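PDB 2JG5: fructose 1-phosphate kinase from Staphylococcus aureus, which probably phosphorylates fructose 1-phosphate, and perhaps tagatose 6-phosphate, with ATP, as a pfkB-family sugar kinase. Local coordinates for residues E266-A278 / D289-S301. Numbering follows the deposited sequence.
Sequences EKAFQQAVACGTA and DAIEKIKSQVTIS
Gln270 sends CG opposite its backbone N (chi1 -165°) and its chain stays extended, which carries the amide to Val298, while Lys295 sets CG between its own N and carbonyl carbon (chi1 77°) and runs alongside Gln271, both pointing the same way. Gln270 NE2 donates to Val298 O at 3.1 Å; the N-H points almost straight at the oxygen (165°), which lies in the amide plane. Lys295 NZ gives a 2.6 Å bond to Gln271 OE1 and a longer salt bridge to Glu292 OE1, while Glu292 OE2 pairs with Arg288. The helix axes of 266-278 and 289-295 come within 8.2 Å, and Ala274 CB touches Lys295 CB at 3.3 Å, tighter than usual van der Waals contact. Ile294 lays CG2 against Ala274 CA and CD1 against Ala278 CA (3.6 Å), and Cys275 SG meets Ile291 CG2. Beyond the turn, Ile300 crosses over Gln270 CB with CG1 at 3.7 Å; its strand pairs with strand 230-235, against which Phe269 and Val273 also pack. Ala274 and Ala278, whose methyls face the other helix, are consistent with the close approach. Apolar side chains thus make most of this buried interface, with Gln270 and Lys295 supplying its polar links.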
ATOM      1  N   GLU A 266      26.204   3.655  33.020  1.00 33.51           N
ATOM      2  CA  GLU A 266      27.331   3.451  32.102  1.00 33.83           C
ATOM      3  C   GLU A 266      27.120   2.287  31.138  1.00 33.41           C
ATOM      4  O   GLU A 266      27.329   2.426  29.930  1.00 33.96           O
ATOM      5  CB  GLU A 266      28.640   3.217  32.877  1.00 34.01           C
ATOM      6  CG  GLU A 266      29.212   4.440  33.575  1.00 36.09           C
ATOM      7  CD  GLU A 266      28.654   4.653  34.987  1.00 38.26           C
ATOM      8  OE1 GLU A 266      27.767   3.886  35.426  1.00 38.72           O
ATOM      9  OE2 GLU A 266      29.117   5.600  35.665  1.00 39.32           O
ATOM     10  N   LYS A 267      26.728   1.136  31.673  1.00 32.76           N
ATOM     11  CA  LYS A 267      26.539  -0.048  30.847  1.00 31.90           C
ATOM     12  C   LYS A 267      25.282   0.048  29.998  1.00 31.48           C
ATOM     13  O   LYS A 267      25.268  -0.428  28.858  1.00 31.48           O
ATOM     14  CB  LYS A 267      26.538  -1.307  31.706  1.00 31.68           C
ATOM     15  CG  LYS A 267      27.905  -1.623  32.296  1.00 31.41           C
ATOM     16  CD  LYS A 267      28.767  -2.348  31.290  1.00 30.85           C
ATOM     17  CE  LYS A 267      30.219  -2.359  31.703  1.00 31.81           C
ATOM     18  NZ  LYS A 267      30.881  -3.539  31.104  1.00 31.95           N
ATOM     19  N   ALA A 268      24.239   0.667  30.553  1.00 31.14           N
ATOM     20  CA  ALA A 268      23.002   0.942  29.809  1.00 30.60           C
ATOM     21  C   ALA A 268      23.315   1.818  28.607  1.00 30.40           C
ATOM     22  O   ALA A 268      22.820   1.574  27.503  1.00 30.82           O
ATOM     23  CB  ALA A 268      21.979   1.605  30.696  1.00 30.20           C
ATOM     24  N   PHE A 269      24.161   2.824  28.832  1.00 30.33           N
ATOM     25  CA  PHE A 269      24.603   3.753  27.787  1.00 29.76           C
ATOM     26  C   PHE A 269      25.435   3.019  26.738  1.00 29.57           C
ATOM     27  O   PHE A 269      25.198   3.179  25.535  1.00 29.69           O
ATOM     28  CB  PHE A 269      25.372   4.925  28.407  1.00 29.23           C
ATOM     29  CG  PHE A 269      25.827   5.973  27.409  1.00 29.25           C
ATOM     30  CD1 PHE A 269      24.928   6.553  26.506  1.00 28.63           C
ATOM     31  CD2 PHE A 269      27.150   6.411  27.407  1.00 27.36           C
ATOM     32  CE1 PHE A 269      25.354   7.532  25.599  1.00 27.81           C
ATOM     33  CE2 PHE A 269      27.578   7.400  26.516  1.00 27.67           C
ATOM     34  CZ  PHE A 269      26.683   7.952  25.608  1.00 28.02           C
ATOM     35  N   GLN A 270      26.391   2.209  27.198  1.00 29.07           N
ATOM     36  CA  GLN A 270      27.141   1.297  26.328  1.00 28.79           C
ATOM     37  C   GLN A 270      26.220   0.436  25.447  1.00 28.61           C
ATOM     38  O   GLN A 270      26.437   0.332  24.233  1.00 28.58           O
ATOM     39  CB  GLN A 270      28.036   0.383  27.168  1.00 28.89           C
ATOM     40  CG  GLN A 270      29.099  -0.328  26.368  1.00 28.80           C
ATOM     41  CD  GLN A 270      29.745  -1.463  27.131  1.00 29.24           C
ATOM     42  OE1 GLN A 270      29.087  -2.165  27.908  1.00 31.34           O
ATOM     43  NE2 GLN A 270      31.027  -1.660  26.906  1.00 25.57           N
ATOM     44  N   GLN A 271      25.210  -0.180  26.067  1.00 28.16           N
ATOM     45  CA  GLN A 271      24.190  -0.953  25.352  1.00 28.35           C
ATOM     46  C   GLN A 271      23.469  -0.080  24.316  1.00 28.34           C
ATOM     47  O   GLN A 271      23.242  -0.506  23.187  1.00 28.75           O
ATOM     48  CB  GLN A 271      23.183  -1.555  26.344  1.00 28.25           C
ATOM     49  CG  GLN A 271      21.982  -2.241  25.712  1.00 27.99           C
ATOM     50  CD  GLN A 271      21.504  -3.415  26.524  1.00 28.89           C
ATOM     51  OE1 GLN A 271      22.054  -4.512  26.426  1.00 28.62           O
ATOM     52  NE2 GLN A 271      20.466  -3.201  27.335  1.00 29.84           N
ATOM     53  N   ALA A 272      23.148   1.150  24.716  1.00 28.63           N
ATOM     54  CA  ALA A 272      22.489   2.132  23.870  1.00 28.06           C
ATOM     55  C   ALA A 272      23.277   2.413  22.589  1.00 28.37           C
ATOM     56  O   ALA A 272      22.719   2.347  21.487  1.00 28.23           O
ATOM     57  CB  ALA A 272      22.248   3.407  24.652  1.00 27.81           C
ATOM     58  N   VAL A 273      24.575   2.693  22.739  1.00 28.33           N
ATOM     59  CA  VAL A 273      25.463   2.978  21.604  1.00 28.02           C
ATOM     60  C   VAL A 273      25.712   1.741  20.724  1.00 28.14           C
ATOM     61  O   VAL A 273      25.747   1.840  19.489  1.00 27.99           O
ATOM     62  CB  VAL A 273      26.784   3.681  22.055  1.00 27.85           C
ATOM     63  CG1 VAL A 273      27.741   3.829  20.905  1.00 27.57           C
ATOM     64  CG2 VAL A 273      26.477   5.064  22.641  1.00 27.67           C
ATOM     65  N   ALA A 274      25.869   0.582  21.360  1.00 28.13           N
ATOM     66  CA  ALA A 274      25.986  -0.689  20.627  1.00 27.95           C
ATOM     67  C   ALA A 274      24.779  -0.912  19.725  1.00 27.85           C
ATOM     68  O   ALA A 274      24.939  -1.269  18.561  1.00 28.04           O
ATOM     69  CB  ALA A 274      26.140  -1.866  21.588  1.00 27.63           C
ATOM     70  N   CYS A 275      23.580  -0.697  20.267  1.00 27.65           N
ATOM     71  CA  CYS A 275      22.339  -0.840  19.501  1.00 27.66           C
ATOM     72  C   CYS A 275      22.263   0.035  18.252  1.00 27.99           C
ATOM     73  O   CYS A 275      21.959  -0.459  17.160  1.00 28.09           O
ATOM     74  CB  CYS A 275      21.133  -0.568  20.394  1.00 27.77           C
ATOM     75  SG  CYS A 275      20.926  -1.802  21.646  1.00 25.98           S
ATOM     76  N   GLY A 276      22.540   1.329  18.425  1.00 28.35           N
ATOM     77  CA  GLY A 276      22.522   2.289  17.333  1.00 28.61           C
ATOM     78  C   GLY A 276      23.592   2.016  16.295  1.00 28.67           C
ATOM     79  O   GLY A 276      23.388   2.255  15.105  1.00 28.45           O
ATOM     80  N   THR A 277      24.733   1.514  16.755  1.00 29.02           N
ATOM     81  CA  THR A 277      25.819   1.138  15.867  1.00 29.20           C
ATOM     82  C   THR A 277      25.446  -0.107  15.079  1.00 29.61           C
ATOM     83  O   THR A 277      25.519  -0.106  13.850  1.00 29.34           O
ATOM     84  CB  THR A 277      27.122   0.906  16.637  1.00 29.31           C
ATOM     85  OG1 THR A 277      27.412   2.072  17.415  1.00 29.17           O
ATOM     86  CG2 THR A 277      28.289   0.639  15.670  1.00 28.90           C
ATOM     87  N   ALA A 278      25.036  -1.155  15.792  1.00 30.18           N
ATOM     88  CA  ALA A 278      24.666  -2.430  15.178  1.00 30.75           C
ATOM     89  C   ALA A 278      23.570  -2.301  14.096  1.00 30.96           C
ATOM     90  O   ALA A 278      23.662  -2.933  13.038  1.00 31.38           O
ATOM     91  CB  ALA A 278      24.269  -3.428  16.249  1.00 30.87           C
ATOM     92  N   ASP A 289      22.654 -10.676  18.500  1.00 32.87           N
ATOM     93  CA  ASP A 289      24.067 -11.053  18.426  1.00 32.75           C
ATOM     94  C   ASP A 289      24.960  -9.964  17.851  1.00 32.50           C
ATOM     95  O   ASP A 289      26.133  -9.885  18.202  1.00 32.24           O
ATOM     96  CB  ASP A 289      24.253 -12.354  17.638  1.00 33.07           C
ATOM     97  CG  ASP A 289      23.663 -13.558  18.352  1.00 33.50           C
ATOM     98  OD1 ASP A 289      22.992 -13.368  19.397  1.00 34.24           O
ATOM     99  OD2 ASP A 289      23.870 -14.688  17.864  1.00 32.30           O
ATOM    100  N   ALA A 290      24.410  -9.137  16.964  1.00 32.32           N
ATOM    101  CA  ALA A 290      25.136  -7.969  16.458  1.00 32.02           C
ATOM    102  C   ALA A 290      25.335  -6.946  17.574  1.00 31.65           C
ATOM    103  O   ALA A 290      26.403  -6.350  17.696  1.00 31.23           O
ATOM    104  CB  ALA A 290      24.414  -7.344  15.273  1.00 32.05           C
ATOM    105  N   ILE A 291      24.297  -6.770  18.388  1.00 31.56           N
ATOM    106  CA  ILE A 291      24.325  -5.837  19.509  1.00 31.29           C
ATOM    107  C   ILE A 291      25.371  -6.256  20.542  1.00 31.45           C
ATOM    108  O   ILE A 291      26.194  -5.438  20.948  1.00 31.88           O
ATOM    109  CB  ILE A 291      22.922  -5.694  20.172  1.00 31.32           C
ATOM    110  CG1 ILE A 291      21.949  -4.973  19.224  1.00 31.21           C
ATOM    111  CG2 ILE A 291      23.028  -4.977  21.534  1.00 30.86           C
ATOM    112  CD1 ILE A 291      20.462  -5.127  19.584  1.00 30.57           C
ATOM    113  N   GLU A 292      25.337  -7.524  20.948  1.00 31.57           N
ATOM    114  CA  GLU A 292      26.250  -8.052  21.966  1.00 31.98           C
ATOM    115  C   GLU A 292      27.692  -8.033  21.496  1.00 32.34           C
ATOM    116  O   GLU A 292      28.591  -7.661  22.250  1.00 32.44           O
ATOM    117  CB  GLU A 292      25.874  -9.481  22.364  1.00 31.75           C
ATOM    118  CG  GLU A 292      24.489  -9.618  22.965  1.00 32.51           C
ATOM    119  CD  GLU A 292      24.267  -8.718  24.167  1.00 32.52           C
ATOM    120  OE1 GLU A 292      25.234  -8.461  24.907  1.00 33.28           O
ATOM    121  OE2 GLU A 292      23.119  -8.277  24.376  1.00 33.18           O
ATOM    122  N   LYS A 293      27.897  -8.442  20.248  1.00 32.78           N
ATOM    123  CA  LYS A 293      29.201  -8.384  19.599  1.00 33.23           C
ATOM    124  C   LYS A 293      29.745  -6.971  19.684  1.00 33.32           C
ATOM    125  O   LYS A 293      30.901  -6.776  20.045  1.00 33.59           O
ATOM    126  CB  LYS A 293      29.067  -8.805  18.135  1.00 33.33           C
ATOM    127  CG  LYS A 293      30.377  -8.936  17.364  1.00 34.27           C
ATOM    128  CD  LYS A 293      30.211  -9.919  16.198  1.00 36.03           C
ATOM    129  CE  LYS A 293      30.106 -11.375  16.688  1.00 36.74           C
ATOM    130  NZ  LYS A 293      29.864 -12.348  15.587  1.00 36.85           N
ATOM    131  N   ILE A 294      28.891  -5.994  19.387  1.00 33.52           N
ATOM    132  CA  ILE A 294      29.313  -4.601  19.288  1.00 33.77           C
ATOM    133  C   ILE A 294      29.592  -3.915  20.635  1.00 33.85           C
ATOM    134  O   ILE A 294      30.522  -3.121  20.721  1.00 34.12           O
ATOM    135  CB  ILE A 294      28.368  -3.766  18.379  1.00 33.67           C
ATOM    136  CG1 ILE A 294      28.588  -4.179  16.919  1.00 33.55           C
ATOM    137  CG2 ILE A 294      28.587  -2.264  18.579  1.00 33.21           C
ATOM    138  CD1 ILE A 294      28.096  -3.190  15.901  1.00 34.30           C
ATOM    139  N   LYS A 295      28.822  -4.230  21.677  1.00 34.01           N
ATOM    140  CA  LYS A 295      29.054  -3.587  22.979  1.00 34.03           C
ATOM    141  C   LYS A 295      30.330  -4.029  23.702  1.00 34.00           C
ATOM    142  O   LYS A 295      30.838  -3.305  24.553  1.00 34.29           O
ATOM    143  CB  LYS A 295      27.814  -3.614  23.884  1.00 34.24           C
ATOM    144  CG  LYS A 295      27.479  -4.908  24.563  1.00 33.94           C
ATOM    145  CD  LYS A 295      26.083  -4.771  25.122  1.00 33.98           C
ATOM    146  CE  LYS A 295      25.834  -5.722  26.265  1.00 34.24           C
ATOM    147  NZ  LYS A 295      24.435  -5.611  26.712  1.00 32.59           N
ATOM    148  N   SER A 296      30.858  -5.194  23.339  1.00 34.21           N
ATOM    149  CA  SER A 296      32.200  -5.591  23.757  1.00 34.43           C
ATOM    150  C   SER A 296      33.224  -4.615  23.173  1.00 34.59           C
ATOM    151  O   SER A 296      34.330  -4.465  23.700  1.00 34.62           O
ATOM    152  CB  SER A 296      32.521  -7.003  23.270  1.00 34.38           C
ATOM    153  OG  SER A 296      31.453  -7.888  23.532  1.00 34.33           O
ATOM    154  N   GLN A 297      32.829  -3.942  22.090  1.00 34.61           N
ATOM    155  CA  GLN A 297      33.726  -3.097  21.311  1.00 34.34           C
ATOM    156  C   GLN A 297      33.557  -1.620  21.629  1.00 33.89           C
ATOM    157  O   GLN A 297      34.409  -0.802  21.282  1.00 33.72           O
ATOM    158  CB  GLN A 297      33.490  -3.332  19.819  1.00 34.46           C
ATOM    159  CG  GLN A 297      33.811  -4.750  19.356  1.00 34.83           C
ATOM    160  CD  GLN A 297      33.552  -4.944  17.879  1.00 34.96           C
ATOM    161  OE1 GLN A 297      32.416  -4.832  17.416  1.00 36.32           O
ATOM    162  NE2 GLN A 297      34.610  -5.235  17.127  1.00 35.54           N
ATOM    163  N   VAL A 298      32.447  -1.279  22.274  1.00 33.56           N
ATOM    164  CA  VAL A 298      32.163   0.105  22.625  1.00 33.01           C
ATOM    165  C   VAL A 298      32.962   0.458  23.871  1.00 32.88           C
ATOM    166  O   VAL A 298      32.903  -0.240  24.887  1.00 32.60           O
ATOM    167  CB  VAL A 298      30.634   0.352  22.834  1.00 33.10           C
ATOM    168  CG1 VAL A 298      30.359   1.767  23.342  1.00 32.51           C
ATOM    169  CG2 VAL A 298      29.872   0.099  21.543  1.00 32.57           C
ATOM    170  N   THR A 299      33.735   1.531  23.772  1.00 32.86           N
ATOM    171  CA  THR A 299      34.487   2.033  24.914  1.00 33.06           C
ATOM    172  C   THR A 299      33.666   3.050  25.701  1.00 33.04           C
ATOM    173  O   THR A 299      32.950   3.878  25.119  1.00 33.35           O
ATOM    174  CB  THR A 299      35.808   2.652  24.467  1.00 33.06           C
ATOM    175  OG1 THR A 299      36.521   1.684  23.690  1.00 33.10           O
ATOM    176  CG2 THR A 299      36.656   3.046  25.668  1.00 33.14           C
ATOM    177  N   ILE A 300      33.775   2.962  27.025  1.00 32.81           N
ATOM    178  CA  ILE A 300      33.076   3.849  27.953  1.00 32.56           C
ATOM    179  C   ILE A 300      34.102   4.604  28.784  1.00 32.15           C
ATOM    180  O   ILE A 300      35.017   4.002  29.352  1.00 32.57           O
ATOM    181  CB  ILE A 300      32.097   3.043  28.866  1.00 32.74           C
ATOM    182  CG1 ILE A 300      30.870   2.562  28.075  1.00 32.63           C
ATOM    183  CG2 ILE A 300      31.705   3.819  30.140  1.00 32.52           C
ATOM    184  CD1 ILE A 300      30.103   3.646  27.309  1.00 31.53           C
ATOM    185  N   SER A 301      33.958   5.922  28.840  1.00 31.41           N
ATOM    186  CA  SER A 301      34.853   6.756  29.625  1.00 30.80           C
ATOM    187  C   SER A 301      34.074   7.843  30.330  1.00 30.18           C
ATOM    188  O   SER A 301      33.142   8.417  29.761  1.00 29.90           O
ATOM    189  CB  SER A 301      35.904   7.393  28.722  1.00 30.90           C
ATOM    190  OG  SER A 301      36.621   6.388  28.035  1.00 32.07           O
TER